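Local coordinates for protein O-phospho-L-seryl-tRNA:Cys-tRNA synthase (Methanocaldococcus jannaschii DSM 2661, PDB 5X6B) that probably converts O-phosphoseryl-tRNA(Cys) into cysteinyl-tRNA(Cys), using a pyridoxal phosphate cofactor bound covalently to a lysine, at residues 121-126 with 145-150; 137-142 with 158-163; 198-203 with 227-232; 248-253 with 264-269. All blocks are in the same frame, centred on the assembly; numbering follows the deposited sequence.

Contact 1 (121-126 with 145-150)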
loop_
_atom_site.group_PDB
_atom_site.type_symbol
_atom_site.label_atom_id
_atom_site.label_comp_id
_atom_site.label_asym_id
_atom_site.label_seq_id
_atom_site.Cartn_x
_atom_site.Cartn_y
_atom_site.Cartn_z
ATOM N N GLY B 121 0.320 -10.176 -6.713
ATOM C CA GLY B 121 1.279 -11.119 -6.169
ATOM C C GLY B 121 1.841 -12.089 -7.193
ATOM O O GLY B 121 1.507 -12.029 -8.380
ATOM N N ALA B 122 2.706 -12.986 -6.728
ATOM C CA ALA B 122 3.330 -13.976 -7.595
ATOM C C ALA B 122 2.324 -15.052 -8.023
ATOM O O ALA B 122 2.438 -15.622 -9.106
ATOM C CB ALA B 122 4.528 -14.606 -6.896
ATOM N N ARG B 123 1.350 -15.326 -7.157
ATOM C CA ARG B 123 0.236 -16.211 -7.482
ATOM C C ARG B 123 -0.408 -15.806 -8.801
ATOM O O ARG B 123 -0.403 -16.563 -9.771
ATOM C CB ARG B 123 -0.824 -16.176 -6.377
ATOM C CG ARG B 123 -0.433 -16.843 -5.075
ATOM C CD ARG B 123 -1.329 -16.365 -3.935
ATOM N NE ARG B 123 -1.087 -17.077 -2.680
ATOM C CZ ARG B 123 -0.174 -16.728 -1.781
ATOM N NH1 ARG B 123 0.603 -15.674 -1.989
ATOM N NH2 ARG B 123 -0.033 -17.434 -0.668
ATOM N N GLU B 124 -0.957 -14.595 -8.821
ATOM C CA GLU B 124 -1.709 -14.094 -9.964
ATOM C C GLU B 124 -0.854 -14.027 -11.220
ATOM O O GLU B 124 -1.347 -14.257 -12.320
ATOM C CB GLU B 124 -2.295 -12.713 -9.651
ATOM C CG GLU B 124 -3.348 -12.711 -8.543
ATOM C CD GLU B 124 -4.694 -13.283 -8.988
ATOM O OE1 GLU B 124 -4.828 -13.687 -10.167
ATOM O OE2 GLU B 124 -5.623 -13.326 -8.151
ATOM N N GLY B 125 0.426 -13.715 -11.050
ATOM C CA GLY B 125 1.347 -13.651 -12.170
ATOM C C GLY B 125 1.501 -15.000 -12.848
ATOM O O GLY B 125 1.575 -15.086 -14.074
ATOM N N LYS B 126 1.545 -16.057 -12.045
ATOM C CA LYS B 126 1.643 -17.410 -12.569
ATOM C C LYS B 126 0.365 -17.778 -13.297
ATOM O O LYS B 126 0.395 -18.254 -14.433
ATOM C CB LYS B 126 1.895 -18.424 -11.453
ATOM C CG LYS B 126 3.204 -18.273 -10.711
ATOM C CD LYS B 126 3.210 -19.234 -9.539
ATOM C CE LYS B 126 4.420 -19.059 -8.664
ATOM N NZ LYS B 126 4.318 -19.945 -7.472
ATOM N N ASN B 145 10.241 -28.796 -5.660
ATOM C CA ASN B 145 10.279 -27.857 -4.542
ATOM C C ASN B 145 9.332 -26.681 -4.736
ATOM O O ASN B 145 9.357 -25.719 -3.964
ATOM C CB ASN B 145 11.695 -27.318 -4.333
ATOM C CG ASN B 145 12.550 -28.228 -3.489
ATOM O OD1 ASN B 145 12.057 -29.175 -2.872
ATOM N ND2 ASN B 145 13.843 -27.927 -3.431
ATOM N N ALA B 146 8.506 -26.757 -5.772
ATOM C CA ALA B 146 7.658 -25.634 -6.152
ATOM C C ALA B 146 6.650 -25.269 -5.066
ATOM O O ALA B 146 6.150 -26.133 -4.338
ATOM C CB ALA B 146 6.940 -25.936 -7.459
ATOM N N HIS B 147 6.375 -23.973 -4.965
ATOM C CA HIS B 147 5.398 -23.442 -4.023
ATOM C C HIS B 147 4.000 -23.921 -4.391
ATOM O O HIS B 147 3.674 -24.034 -5.575
ATOM C CB HIS B 147 5.455 -21.914 -4.012
ATOM C CG HIS B 147 4.753 -21.288 -2.849
ATOM N ND1 HIS B 147 3.507 -20.718 -2.950
ATOM C CD2 HIS B 147 5.130 -21.145 -1.552
ATOM C CE1 HIS B 147 3.141 -20.246 -1.769
ATOM N NE2 HIS B 147 4.109 -20.498 -0.907
ATOM N N TYR B 148 3.178 -24.193 -3.379
ATOM C CA TYR B 148 1.851 -24.770 -3.592
ATOM C C TYR B 148 1.015 -23.952 -4.574
ATOM O O TYR B 148 0.164 -24.495 -5.275
ATOM C CB TYR B 148 1.102 -24.919 -2.257
ATOM C CG TYR B 148 0.553 -23.631 -1.666
ATOM C CD1 TYR B 148 -0.694 -23.141 -2.046
ATOM C CD2 TYR B 148 1.266 -22.923 -0.707
ATOM C CE1 TYR B 148 -1.203 -21.976 -1.505
ATOM C CE2 TYR B 148 0.764 -21.755 -0.161
ATOM C CZ TYR B 148 -0.470 -21.285 -0.565
ATOM O OH TYR B 148 -0.975 -20.123 -0.025
ATOM N N THR B 149 1.264 -22.648 -4.629
ATOM C CA THR B 149 0.516 -21.777 -5.524
ATOM C C THR B 149 0.817 -22.065 -6.991
ATOM O O THR B 149 0.042 -21.695 -7.867
ATOM C CB THR B 149 0.805 -20.293 -5.238
ATOM O OG1 THR B 149 2.199 -20.024 -5.437
ATOM C CG2 THR B 149 0.419 -19.956 -3.814
ATOM N N SER B 150 1.944 -22.710 -7.265
ATOM C CA SER B 150 2.240 -23.113 -8.635
ATOM C C SER B 150 1.309 -24.253 -9.042
ATOM O O SER B 150 0.837 -24.318 -10.179
ATOM C CB SER B 150 3.702 -23.530 -8.781
ATOM O OG SER B 150 4.561 -22.419 -8.623
#
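Arg123 lies across Thr149 and Tyr148 where helix 122-132 meets the start of helix 148-156. Arg123 leaves its helix from CB with CG beside the backbone N (chi1 -71°), and the chain then runs extended as far as NE. Arg123 CG rests on the methyl of Thr149, 3.5 Å from CG2, and CD passes the same methyl at longer range. Arg123 NE lies 3.4 Å from Thr149 CG2, which sits over one face of the guanidinium. At the tip, Arg123 NH2 donates to Tyr148 OH at 2.9 Å; the hydroxyl lies at the edge of the guanidinium, close to its plane, while the phenol ring is turned 72° away from that plane. A second subunit adjoins this side: its Leu291 O takes a weak bond from Arg123 NE.

Lys126 is also extended, but it is buried. Its NZ gives one hydrogen bond to Ser150 OG at 2.7 Å and another to Thr149 OG1 at 2.9 Å. Thr149 OG1 is in turn bonded to His147 ND1 at 2.9 Å. Backbone N atoms of Ala122 and Arg123 bind the phosphate of the pyridoxal-lysine residue at position 255, as is usual in fold type I pyridoxal phosphate enzymes. Across this contact the buried amine is thus held by two neutral hydroxyls rather than by a salt bridge, and Thr149 OG1, gripped by amine and imidazole, has its rotation set.

Contact 2 (137-142 with 158-163)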
loop_
_atom_site.group_PDB
_atom_site.type_symbol
_atom_site.label_atom_id
_atom_site.label_comp_id
_atom_site.label_asym_id
_atom_site.label_seq_id
_atom_site.Cartn_x
_atom_site.Cartn_y
_atom_site.Cartn_z
ATOM N N GLY B 137 -5.364 -28.221 -20.636
ATOM C CA GLY B 137 -4.929 -29.599 -20.759
ATOM C C GLY B 137 -3.426 -29.734 -20.908
ATOM O O GLY B 137 -2.881 -30.827 -20.745
ATOM N N ASP B 138 -2.754 -28.627 -21.215
ATOM C CA ASP B 138 -1.295 -28.630 -21.331
ATOM C C ASP B 138 -0.623 -29.054 -20.031
ATOM O O ASP B 138 -1.227 -29.032 -18.956
ATOM C CB ASP B 138 -0.771 -27.253 -21.743
ATOM C CG ASP B 138 -0.942 -26.978 -23.224
ATOM O OD1 ASP B 138 -1.339 -27.906 -23.960
ATOM O OD2 ASP B 138 -0.671 -25.832 -23.649
ATOM N N TYR B 139 0.636 -29.450 -20.141
ATOM C CA TYR B 139 1.400 -29.838 -18.972
ATOM C C TYR B 139 2.338 -28.712 -18.568
ATOM O O TYR B 139 3.009 -28.112 -19.413
ATOM C CB TYR B 139 2.184 -31.129 -19.236
ATOM C CG TYR B 139 1.448 -32.387 -18.822
ATOM C CD1 TYR B 139 1.730 -33.013 -17.614
ATOM C CD2 TYR B 139 0.468 -32.944 -19.633
ATOM C CE1 TYR B 139 1.061 -34.160 -17.226
ATOM C CE2 TYR B 139 -0.211 -34.092 -19.247
ATOM C CZ TYR B 139 0.092 -34.696 -18.048
ATOM O OH TYR B 139 -0.580 -35.835 -17.665
ATOM N N VAL B 140 2.346 -28.406 -17.275
ATOM C CA VAL B 140 3.323 -27.489 -16.706
ATOM C C VAL B 140 4.448 -28.297 -16.076
ATOM O O VAL B 140 4.211 -29.125 -15.195
ATOM C CB VAL B 140 2.699 -26.553 -15.645
ATOM C CG1 VAL B 140 3.785 -25.808 -14.885
ATOM C CG2 VAL B 140 1.743 -25.576 -16.297
ATOM N N VAL B 141 5.672 -28.066 -16.538
ATOM C CA VAL B 141 6.821 -28.773 -15.985
ATOM C C VAL B 141 7.526 -27.893 -14.953
ATOM O O VAL B 141 8.051 -26.831 -15.288
ATOM C CB VAL B 141 7.808 -29.196 -17.092
ATOM C CG1 VAL B 141 9.022 -29.880 -16.492
ATOM C CG2 VAL B 141 7.116 -30.119 -18.088
ATOM N N LEU B 142 7.514 -28.340 -13.699
ATOM C CA LEU B 142 8.078 -27.577 -12.588
ATOM C C LEU B 142 8.901 -28.457 -11.652
ATOM O O LEU B 142 8.775 -29.682 -11.671
ATOM C CB LEU B 142 6.963 -26.875 -11.803
ATOM C CG LEU B 142 5.692 -27.654 -11.423
ATOM C CD1 LEU B 142 5.897 -28.573 -10.223
ATOM C CD2 LEU B 142 4.541 -26.700 -11.147
ATOM N N LYS B 158 -6.615 -25.065 -15.421
ATOM C CA LYS B 158 -6.963 -26.368 -15.979
ATOM C C LYS B 158 -5.791 -26.950 -16.758
ATOM O O LYS B 158 -5.935 -27.368 -17.905
ATOM C CB LYS B 158 -8.202 -26.254 -16.869
ATOM C CG LYS B 158 -9.445 -25.804 -16.118
ATOM C CD LYS B 158 -10.630 -25.650 -17.049
ATOM C CE LYS B 158 -11.916 -25.418 -16.271
ATOM N NZ LYS B 158 -11.843 -24.206 -15.412
ATOM N N LEU B 159 -4.626 -26.947 -16.122
ATOM C CA LEU B 159 -3.419 -27.495 -16.716
ATOM C C LEU B 159 -2.951 -28.702 -15.922
ATOM O O LEU B 159 -3.284 -28.849 -14.744
ATOM C CB LEU B 159 -2.312 -26.443 -16.769
ATOM C CG LEU B 159 -2.597 -25.224 -17.645
ATOM C CD1 LEU B 159 -1.414 -24.270 -17.629
ATOM C CD2 LEU B 159 -2.924 -25.655 -19.064
ATOM N N ASN B 160 -2.184 -29.565 -16.578
ATOM C CA ASN B 160 -1.592 -30.718 -15.917
ATOM C C ASN B 160 -0.182 -30.394 -15.439
ATOM O O ASN B 160 0.456 -29.467 -15.946
ATOM C CB ASN B 160 -1.584 -31.923 -16.854
ATOM C CG ASN B 160 -2.979 -32.404 -17.193
ATOM O OD1 ASN B 160 -3.583 -33.165 -16.439
ATOM N ND2 ASN B 160 -3.501 -31.957 -18.331
ATOM N N VAL B 161 0.302 -31.148 -14.459
ATOM C CA VAL B 161 1.584 -30.833 -13.833
ATOM C C VAL B 161 2.485 -32.053 -13.678
ATOM O O VAL B 161 2.057 -33.098 -13.183
ATOM C CB VAL B 161 1.379 -30.187 -12.439
ATOM C CG1 VAL B 161 2.701 -30.065 -11.702
ATOM C CG2 VAL B 161 0.720 -28.825 -12.573
ATOM N N ALA B 162 3.736 -31.906 -14.102
ATOM C CA ALA B 162 4.753 -32.926 -13.874
ATOM C C ALA B 162 5.932 -32.332 -13.099
ATOM O O ALA B 162 6.352 -31.200 -13.359
ATOM C CB ALA B 162 5.219 -33.516 -15.191
ATOM N N GLU B 163 6.465 -33.102 -12.155
ATOM C CA GLU B 163 7.524 -32.623 -11.272
ATOM C C GLU B 163 8.919 -33.089 -11.687
ATOM O O GLU B 163 9.146 -34.276 -11.920
ATOM C CB GLU B 163 7.248 -33.067 -9.833
ATOM C CG GLU B 163 5.989 -32.459 -9.227
ATOM C CD GLU B 163 5.618 -33.079 -7.893
ATOM O OE1 GLU B 163 6.114 -34.184 -7.589
ATOM O OE2 GLU B 163 4.833 -32.458 -7.147
#
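Tyr139 and Asn160 are bridge partners in the parallel strands 139-142 and 160-163. The backbone bonds pass back and forth between them: Asn160 N to Asp138 O, Val140 N to Asn160 O, Ala162 N to Val140 O at 3.0 Å and Leu142 N to Ala162 O at 3.1 Å. Ahead of the strands, Gly137 N reaches Lys158 O at 2.9 Å. One side-chain bond adds to these. Asn160 ND2 donates to Gly137 O at 2.7 Å, the donor standing well above the carbonyl plane although the acceptor lies near the plane of the amide.

The strands belong to a beta-alpha-beta unit whose connecting helix, 148-156, ends in a Schellman motif with Lys158 as its C-prime residue; strand 160-166 forms one border of the seven-stranded mixed sheet within this chain.

The aromatic contact is a CH-pi interaction. Asn160 CB stands almost exactly over the centre of the Tyr139 ring, 3.3 Å from its centroid, and the amide beyond it is inclined only 22° to the ring. Ala162 follows on the same face, against Leu187 of helix 179-188.

Apolar packing fills the opposite face, against helix 148-156. Val140 CG2 meets Leu159 CD1 at 3.7 Å, the two side chains crossing at about a right angle. Leu142, with CG between the backbone N and the carbonyl carbon (chi1 46°), brings CD1 to 3.8 Å from Val161 CG1.

Contact 3 (198-203 with 227-232)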
loop_
_atom_site.group_PDB
_atom_site.type_symbol
_atom_site.label_atom_id
_atom_site.label_comp_id
_atom_site.label_asym_id
_atom_site.label_seq_id
_atom_site.Cartn_x
_atom_site.Cartn_y
_atom_site.Cartn_z
ATOM N N LEU B 198 8.502 -24.234 -15.626
ATOM C CA LEU B 198 8.508 -23.390 -14.433
ATOM C C LEU B 198 9.628 -23.776 -13.466
ATOM O O LEU B 198 9.787 -24.947 -13.121
ATOM C CB LEU B 198 7.147 -23.474 -13.728
ATOM C CG LEU B 198 6.846 -22.549 -12.544
ATOM C CD1 LEU B 198 5.372 -22.180 -12.541
ATOM C CD2 LEU B 198 7.222 -23.198 -11.218
ATOM N N LEU B 199 10.400 -22.788 -13.027
ATOM C CA LEU B 199 11.449 -23.031 -12.042
ATOM C C LEU B 199 11.301 -22.121 -10.824
ATOM O O LEU B 199 11.361 -20.896 -10.937
ATOM C CB LEU B 199 12.836 -22.838 -12.664
ATOM C CG LEU B 199 14.014 -22.943 -11.687
ATOM C CD1 LEU B 199 14.071 -24.322 -11.037
ATOM C CD2 LEU B 199 15.328 -22.613 -12.380
ATOM N N THR B 200 11.094 -22.730 -9.661
ATOM C CA THR B 200 11.084 -21.990 -8.411
ATOM C C THR B 200 12.513 -21.567 -8.096
ATOM O O THR B 200 13.315 -22.382 -7.634
ATOM C CB THR B 200 10.515 -22.828 -7.257
ATOM O OG1 THR B 200 9.202 -23.278 -7.601
ATOM C CG2 THR B 200 10.433 -22.000 -5.993
ATOM N N HIS B 201 12.827 -20.300 -8.357
ATOM C CA HIS B 201 14.206 -19.809 -8.278
ATOM C C HIS B 201 14.828 -20.039 -6.904
ATOM O O HIS B 201 15.983 -20.448 -6.798
ATOM C CB HIS B 201 14.264 -18.327 -8.629
ATOM C CG HIS B 201 15.623 -17.859 -9.033
ATOM N ND1 HIS B 201 15.904 -16.540 -9.316
ATOM C CD2 HIS B 201 16.783 -18.535 -9.208
ATOM C CE1 HIS B 201 17.178 -16.421 -9.644
ATOM N NE2 HIS B 201 17.734 -17.619 -9.588
ATOM N N VAL B 202 14.054 -19.759 -5.860
ATOM C CA VAL B 202 14.378 -20.192 -4.508
ATOM C C VAL B 202 13.111 -20.776 -3.888
ATOM O O VAL B 202 12.091 -20.091 -3.779
ATOM C CB VAL B 202 14.930 -19.034 -3.629
ATOM C CG1 VAL B 202 14.862 -19.396 -2.154
ATOM C CG2 VAL B 202 16.357 -18.700 -4.012
ATOM N N ASP B 203 13.160 -22.049 -3.508
ATOM C CA ASP B 203 12.007 -22.674 -2.873
ATOM C C ASP B 203 11.795 -22.105 -1.481
ATOM O O ASP B 203 12.725 -21.573 -0.873
ATOM C CB ASP B 203 12.165 -24.189 -2.783
ATOM C CG ASP B 203 13.394 -24.597 -2.006
ATOM O OD1 ASP B 203 14.506 -24.126 -2.344
ATOM O OD2 ASP B 203 13.236 -25.361 -1.030
ATOM N N LEU B 227 8.928 -19.816 -17.390
ATOM C CA LEU B 227 8.591 -18.897 -16.308
ATOM C C LEU B 227 9.466 -19.156 -15.086
ATOM O O LEU B 227 9.450 -20.250 -14.517
ATOM C CB LEU B 227 7.114 -19.023 -15.925
ATOM C CG LEU B 227 6.730 -18.455 -14.555
ATOM C CD1 LEU B 227 6.887 -16.947 -14.521
ATOM C CD2 LEU B 227 5.315 -18.855 -14.179
ATOM N N LEU B 228 10.229 -18.144 -14.689
ATOM C CA LEU B 228 11.059 -18.231 -13.491
ATOM C C LEU B 228 10.338 -17.598 -12.303
ATOM O O LEU B 228 10.081 -16.391 -12.295
ATOM C CB LEU B 228 12.410 -17.551 -13.728
ATOM C CG LEU B 228 13.431 -17.559 -12.588
ATOM C CD1 LEU B 228 13.805 -18.975 -12.178
ATOM C CD2 LEU B 228 14.663 -16.767 -12.983
ATOM N N ASN B 229 9.990 -18.416 -11.314
ATOM C CA ASN B 229 9.326 -17.908 -10.117
ATOM C C ASN B 229 10.311 -17.195 -9.208
ATOM O O ASN B 229 10.956 -17.816 -8.364
ATOM C CB ASN B 229 8.642 -19.032 -9.342
ATOM C CG ASN B 229 7.884 -18.522 -8.133
ATOM O OD1 ASN B 229 7.673 -17.320 -7.982
ATOM N ND2 ASN B 229 7.475 -19.435 -7.258
ATOM N N CYS B 230 10.412 -15.884 -9.377
ATOM C CA CYS B 230 11.360 -15.098 -8.614
ATOM C C CYS B 230 10.769 -14.524 -7.333
ATOM O O CYS B 230 11.280 -13.544 -6.787
ATOM C CB CYS B 230 11.912 -13.980 -9.479
ATOM S SG CYS B 230 13.041 -14.576 -10.734
ATOM N N ALA B 231 9.683 -15.128 -6.864
ATOM C CA ALA B 231 9.273 -14.929 -5.488
ATOM C C ALA B 231 10.468 -15.365 -4.661
ATOM O O ALA B 231 11.063 -16.399 -4.960
ATOM C CB ALA B 231 8.035 -15.745 -5.148
ATOM N N TYR B 232 10.836 -14.561 -3.669
ATOM C CA TYR B 232 11.984 -14.825 -2.786
ATOM C C TYR B 232 13.356 -14.549 -3.383
ATOM O O TYR B 232 14.357 -14.773 -2.704
ATOM C CB TYR B 232 11.992 -16.269 -2.275
ATOM C CG TYR B 232 11.393 -16.480 -0.908
ATOM C CD1 TYR B 232 11.583 -15.554 0.113
ATOM C CD2 TYR B 232 10.675 -17.632 -0.624
ATOM C CE1 TYR B 232 11.044 -15.758 1.365
ATOM C CE2 TYR B 232 10.138 -17.848 0.627
ATOM C CZ TYR B 232 10.324 -16.908 1.617
ATOM O OH TYR B 232 9.785 -17.120 2.864
#
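With CG opposite the backbone N in both Leu228 (chi1 -179°) and His201 (chi1 -160°), the leucine branches come to lie against the histidine. Leu228 CD2 sits over one face of the His201 imidazole, towards its rim and 4.2 Å from the ring centroid, a CH-pi contact, and Leu228 CD1 touches His201 CB at 3.6 Å. The two residues lie where the parallel strands 194-200 and 226-229 of a beta-alpha-beta unit end, at the C-terminal edge that carries the cofactor in fold type I pyridoxal phosphate enzymes.

Three backbone bonds join the two segments: Leu199 N to Leu227 O, Asn229 N to Leu199 O at 2.9 Å, and His201 N to Asn229 O at 3.1 Å, which carries the pairing one residue past the first strand. Leu198 CD1 packs on Leu227 CD2 at 3.7 Å, on the face covered by helix 122-132; Leu199 and Leu228 run side by side under helix 212-221.

Asn229 lies beside Thr200 and points the same way. Its ND2 bonds to N1 of the pyridoxal-lysine residue at position 255, and its other amide atom closes an Asx turn: Asn229 OD1 accepts from Ala231 N at 3.2 Å.

Contact 4 (248-253 with 264-269)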
loop_
_atom_site.group_PDB
_atom_site.type_symbol
_atom_site.label_atom_id
_atom_site.label_comp_id
_atom_site.label_asym_id
_atom_site.label_seq_id
_atom_site.Cartn_x
_atom_site.Cartn_y
_atom_site.Cartn_z
ATOM N N PHE B 248 9.286 -15.379 -18.824
ATOM C CA PHE B 248 8.477 -14.712 -17.821
ATOM C C PHE B 248 9.176 -14.702 -16.468
ATOM O O PHE B 248 9.918 -15.625 -16.126
ATOM C CB PHE B 248 7.117 -15.392 -17.687
ATOM C CG PHE B 248 6.433 -15.641 -18.993
ATOM C CD1 PHE B 248 5.782 -14.614 -19.652
ATOM C CD2 PHE B 248 6.428 -16.906 -19.557
ATOM C CE1 PHE B 248 5.147 -14.841 -20.856
ATOM C CE2 PHE B 248 5.795 -17.138 -20.758
ATOM C CZ PHE B 248 5.153 -16.104 -21.409
ATOM N N ILE B 249 8.929 -13.645 -15.705
ATOM C CA ILE B 249 9.378 -13.569 -14.324
ATOM C C ILE B 249 8.253 -13.037 -13.450
ATOM O O ILE B 249 7.676 -11.984 -13.733
ATOM C CB ILE B 249 10.611 -12.666 -14.167
ATOM C CG1 ILE B 249 11.823 -13.284 -14.858
ATOM C CG2 ILE B 249 10.913 -12.431 -12.693
ATOM C CD1 ILE B 249 13.037 -12.404 -14.835
ATOM N N VAL B 250 7.928 -13.772 -12.395
ATOM C CA VAL B 250 7.000 -13.261 -11.401
ATOM C C VAL B 250 7.759 -12.852 -10.143
ATOM O O VAL B 250 8.672 -13.548 -9.691
ATOM C CB VAL B 250 5.904 -14.284 -11.052
ATOM C CG1 VAL B 250 5.002 -14.513 -12.258
ATOM C CG2 VAL B 250 6.517 -15.588 -10.567
ATOM N N ALA B 251 7.395 -11.699 -9.597
ATOM C CA ALA B 251 8.007 -11.214 -8.371
ATOM C C ALA B 251 6.937 -10.993 -7.314
ATOM O O ALA B 251 5.784 -10.712 -7.642
ATOM C CB ALA B 251 8.781 -9.932 -8.627
ATOM N N SER B 252 7.321 -11.131 -6.049
ATOM C CA SER B 252 6.402 -10.880 -4.948
ATOM C C SER B 252 6.808 -9.621 -4.193
ATOM O O SER B 252 7.903 -9.545 -3.635
ATOM C CB SER B 252 6.357 -12.070 -4.000
ATOM O OG SER B 252 5.371 -11.877 -3.003
ATOM N N GLY B 253 5.920 -8.632 -4.185
ATOM C CA GLY B 253 6.198 -7.373 -3.521
ATOM C C GLY B 253 6.243 -7.510 -2.012
ATOM O O GLY B 253 7.163 -7.016 -1.360
ATOM N N GLY B 264 2.734 -7.510 -6.569
ATOM C CA GLY B 264 3.742 -8.316 -7.223
ATOM C C GLY B 264 4.011 -7.788 -8.615
ATOM O O GLY B 264 3.418 -6.796 -9.037
ATOM N N ILE B 265 4.915 -8.445 -9.330
ATOM C CA ILE B 265 5.280 -8.014 -10.672
ATOM C C ILE B 265 5.314 -9.205 -11.611
ATOM O O ILE B 265 5.772 -10.286 -11.238
ATOM C CB ILE B 265 6.651 -7.300 -10.686
ATOM C CG1 ILE B 265 6.579 -5.994 -9.902
ATOM C CG2 ILE B 265 7.101 -7.002 -12.110
ATOM C CD1 ILE B 265 5.631 -4.987 -10.506
ATOM N N LEU B 266 4.796 -9.016 -12.820
ATOM C CA LEU B 266 4.975 -9.988 -13.887
ATOM C C LEU B 266 5.795 -9.335 -14.984
ATOM O O LEU B 266 5.356 -8.369 -15.605
ATOM C CB LEU B 266 3.633 -10.480 -14.430
ATOM C CG LEU B 266 3.675 -11.405 -15.654
ATOM C CD1 LEU B 266 4.511 -12.647 -15.378
ATOM C CD2 LEU B 266 2.268 -11.800 -16.085
ATOM N N ALA B 267 7.002 -9.845 -15.200
ATOM C CA ALA B 267 7.850 -9.342 -16.269
ATOM C C ALA B 267 7.866 -10.353 -17.403
ATOM O O ALA B 267 7.791 -11.557 -17.165
ATOM C CB ALA B 267 9.255 -9.071 -15.765
ATOM N N PHE B 268 7.958 -9.865 -18.636
ATOM C CA PHE B 268 7.868 -10.746 -19.795
ATOM C C PHE B 268 8.479 -10.134 -21.053
ATOM O O PHE B 268 8.597 -8.914 -21.176
ATOM C CB PHE B 268 6.406 -11.129 -20.056
ATOM C CG PHE B 268 5.479 -9.948 -20.208
ATOM C CD1 PHE B 268 5.247 -9.387 -21.455
ATOM C CD2 PHE B 268 4.832 -9.409 -19.106
ATOM C CE1 PHE B 268 4.393 -8.309 -21.599
ATOM C CE2 PHE B 268 3.978 -8.327 -19.245
ATOM C CZ PHE B 268 3.760 -7.777 -20.493
ATOM N N SER B 269 8.860 -11.001 -21.987
ATOM C CA SER B 269 9.465 -10.576 -23.244
ATOM C C SER B 269 8.420 -10.037 -24.214
ATOM O O SER B 269 7.248 -10.417 -24.147
ATOM C CB SER B 269 10.212 -11.741 -23.891
ATOM O OG SER B 269 9.321 -12.796 -24.217
#
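Phe248 touches Phe268 at one end of a beta hairpin, strands 248-252 and 264-268, whose connection carries the pyridoxal-lysine residue at position 255. Strand 264-268 runs against its neighbours on both sides in a mostly parallel sheet, the arrangement of the large domain in fold type I pyridoxal phosphate enzymes. Phe248 CD1 comes within 3.6 Å of Phe268 CB, and the side chains then diverge, because Phe268 CG sits between its backbone N and carbonyl carbon (chi1 55°). Further along the same face, Val250 CG1 meets Leu266 CD1 at 3.7 Å. On the other face each contact pairs an alanine with an isoleucine, CB to CB: Ala251 CB lies 4.0 Å from Ile265 CB, and Ile249 rests similarly on Ala267.

Two hydrogen-bonded pairs hold this first shell in register. Ile249 and Ala267 exchange bonds of 2.8 Å (Ile249 N to Ala267 O) and 2.7 Å (Ala267 N to Ile249 O); Ala251 and Ile265 also exchange two, the one from Ile265 N coming from above the carbonyl plane of Ala251.

Outside the pair, Val129 of helix 122-132 packs on Phe248 and Leu266. Strand 226-229 flanks one side through backbone bonds to Phe248, strand 115-119 the other through Gly264 and Thr119. At the end of strand 248-252 nearest the cofactor, Ser252 OG is hydrogen-bonded to phosphate oxygen OP3 of the residue at position 255.

From the N terminus, helix 122-132 opens contact 1, and strand 139-143 opens contact 2 before helix 148-156 closes the first; strand 160-166 then closes the second. The two loops therefore cross, and Leu142 CD2 packs on Ser150 CB where they meet. Contacts 3 and 4 follow in series, closing a beta-alpha-beta loop and a hairpin. Within the large sheet, strand 139-143 adjoins strand 194-200, linking contacts 2 and 3, and strand 226-229 adjoins strand 248-252, linking contacts 3 and 4; contacts 2 and 4 do not touch. Contact 1 lies against the sheet, and contacts 1, 3 and 4 each supply hydrogen-bond partners to the cofactor.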